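Local coordinates for protein exodeoxyribonuclease 10 (Escherichia coli, PDB 4FZX) that degrades single- and double-stranded DNA from the 3' end as a magnesium-dependent, distributive exonuclease of the DEDDh family, at residues R121-Q126 with T143-I148. Numbering follows the deposited sequence.
Sequences RKLNVQ and TAALLI
Leu123 and Val125 extend from a loop onto Ala145 and Leu146 of helix 136-154. This joins the loop to a helix of the RNase H-like fold of this DEDDh exonuclease. The loop follows helix 114-120, which ends in a Schellman motif with Lys122 at positive phi.

The contact is apolar, with no hydrogen bond across it. Alternate residues do the touching, while Asn124 between them points away from the helix. Val125 sets its CB against the CB of Ala145 at 3.7 Å. Val125 CG2, anti to the backbone N, lies 4.1 Å from Ala145 CB. Leu123 forks over the helix backbone. Leu123 CD2 comes within 3.9 Å of Ala145 O, and Leu123 CD1 lies 4.2 Å from Leu146 CB.

Polar bonds outside the apolar patch hold the loop. Tyr118 OH bonds to Val125 N, and Arg121 NE forms a salt bridge with Asp149, one turn past Ala145 on helix 136-154. On the sheet side of this helix, Ala144 and Leu147 pack on strands 2-9 and 16-25. Asp139, a sodium ligand, lies earlier on the same helix. The closest approach by Leu123 is to main chain: Leu123 CD1 sits 3.7 Å from Leu146 CA.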
loop_
_atom_site.group_PDB
_atom_site.type_symbol
_atom_site.label_atom_id
_atom_site.label_comp_id
_atom_site.label_asym_id
_atom_site.label_seq_id
_atom_site.Cartn_x
_atom_site.Cartn_y
_atom_site.Cartn_z
ATOM N N ARG C 121 -13.946 25.284 2.315
ATOM C CA ARG C 121 -12.933 25.788 1.402
ATOM C C ARG C 121 -13.001 27.310 1.365
ATOM O O ARG C 121 -12.201 27.961 0.703
ATOM C CB ARG C 121 -13.139 25.208 -0.011
ATOM C CG ARG C 121 -12.826 23.722 -0.140
ATOM C CD ARG C 121 -11.392 23.420 0.302
ATOM N NE ARG C 121 -10.428 24.171 -0.497
ATOM C CZ ARG C 121 -9.147 24.318 -0.179
ATOM N NH1 ARG C 121 -8.675 23.765 0.931
ATOM N NH2 ARG C 121 -8.338 25.018 -0.976
ATOM N N LYS C 122 -13.986 27.869 2.063
ATOM C CA LYS C 122 -14.089 29.323 2.220
ATOM C C LYS C 122 -14.184 30.002 0.869
ATOM O O LYS C 122 -13.580 31.050 0.646
ATOM C CB LYS C 122 -12.889 29.875 2.996
ATOM C CG LYS C 122 -12.488 29.046 4.220
ATOM C CD LYS C 122 -13.464 29.236 5.374
ATOM C CE LYS C 122 -12.890 28.683 6.680
ATOM N NZ LYS C 122 -13.021 27.193 6.779
ATOM N N LEU C 123 -14.935 29.384 -0.038
ATOM C CA LEU C 123 -15.119 29.922 -1.374
ATOM C C LEU C 123 -16.066 31.115 -1.377
ATOM O O LEU C 123 -16.869 31.307 -0.453
ATOM C CB LEU C 123 -15.618 28.837 -2.326
ATOM C CG LEU C 123 -14.670 27.645 -2.481
ATOM C CD1 LEU C 123 -15.398 26.470 -3.046
ATOM C CD2 LEU C 123 -13.478 28.012 -3.348
ATOM N N ASN C 124 -15.954 31.932 -2.407
ATOM C CA ASN C 124 -16.803 33.102 -2.527
ATOM C C ASN C 124 -17.091 33.288 -3.991
ATOM O O ASN C 124 -16.207 33.680 -4.746
ATOM C CB ASN C 124 -16.090 34.337 -1.948
ATOM C CG ASN C 124 -17.004 35.546 -1.825
ATOM O OD1 ASN C 124 -18.188 35.423 -1.495
ATOM N ND2 ASN C 124 -16.441 36.732 -2.044
ATOM N N VAL C 125 -18.253 32.814 -4.421
ATOM C CA VAL C 125 -18.704 33.036 -5.789
ATOM C C VAL C 125 -19.874 34.031 -5.798
ATOM O O VAL C 125 -20.640 34.115 -4.843
ATOM C CB VAL C 125 -19.105 31.700 -6.474
ATOM C CG1 VAL C 125 -20.437 31.179 -5.927
ATOM C CG2 VAL C 125 -19.128 31.843 -7.998
ATOM N N GLN C 126 -19.953 34.838 -6.842
ATOM C CA GLN C 126 -21.110 35.688 -7.043
ATOM C C GLN C 126 -22.221 34.820 -7.597
ATOM O O GLN C 126 -22.117 34.321 -8.722
ATOM C CB GLN C 126 -20.774 36.791 -8.045
ATOM C CG GLN C 126 -21.784 37.929 -8.111
ATOM C CD GLN C 126 -21.363 39.002 -9.114
ATOM O OE1 GLN C 126 -20.531 39.871 -8.809
ATOM N NE2 GLN C 126 -21.889 38.906 -10.336
ATOM N N THR C 143 -20.678 24.713 -7.383
ATOM C CA THR C 143 -19.869 23.606 -7.858
ATOM C C THR C 143 -18.764 24.107 -8.783
ATOM O O THR C 143 -17.615 23.701 -8.648
ATOM C CB THR C 143 -20.738 22.556 -8.548
ATOM O OG1 THR C 143 -21.754 22.132 -7.633
ATOM C CG2 THR C 143 -19.913 21.335 -8.998
ATOM N N ALA C 144 -19.086 25.093 -9.614
ATOM C CA ALA C 144 -18.083 25.716 -10.471
ATOM C C ALA C 144 -16.987 26.362 -9.629
ATOM O O ALA C 144 -15.794 26.153 -9.884
ATOM C CB ALA C 144 -18.727 26.749 -11.403
ATOM N N ALA C 145 -17.382 27.126 -8.612
ATOM C CA ALA C 145 -16.391 27.705 -7.692
ATOM C C ALA C 145 -15.531 26.615 -7.055
ATOM O O ALA C 145 -14.319 26.760 -6.921
ATOM C CB ALA C 145 -17.077 28.567 -6.603
ATOM N N LEU C 146 -16.163 25.516 -6.665
ATOM C CA LEU C 146 -15.437 24.392 -6.108
ATOM C C LEU C 146 -14.462 23.779 -7.119
ATOM O O LEU C 146 -13.350 23.403 -6.765
ATOM C CB LEU C 146 -16.409 23.330 -5.606
ATOM C CG LEU C 146 -15.775 22.006 -5.187
ATOM C CD1 LEU C 146 -14.750 22.205 -4.050
ATOM C CD2 LEU C 146 -16.846 20.978 -4.810
ATOM N N LEU C 147 -14.877 23.691 -8.378
ATOM C CA LEU C 147 -14.053 23.069 -9.400
ATOM C C LEU C 147 -12.836 23.946 -9.708
ATOM O O LEU C 147 -11.717 23.451 -9.846
ATOM C CB LEU C 147 -14.872 22.826 -10.674
ATOM C CG LEU C 147 -14.026 22.545 -11.924
ATOM C CD1 LEU C 147 -13.423 21.117 -11.888
ATOM C CD2 LEU C 147 -14.826 22.772 -13.177
ATOM N N ILE C 148 -13.042 25.256 -9.730
ATOM C CA ILE C 148 -11.942 26.183 -9.976
ATOM C C ILE C 148 -10.907 26.075 -8.863
ATOM O O ILE C 148 -9.700 25.991 -9.126
ATOM C CB ILE C 148 -12.432 27.656 -10.122
ATOM C CG1 ILE C 148 -13.175 27.829 -11.441
ATOM C CG2 ILE C 148 -11.234 28.639 -10.058
ATOM C CD1 ILE C 148 -14.046 29.058 -11.513
#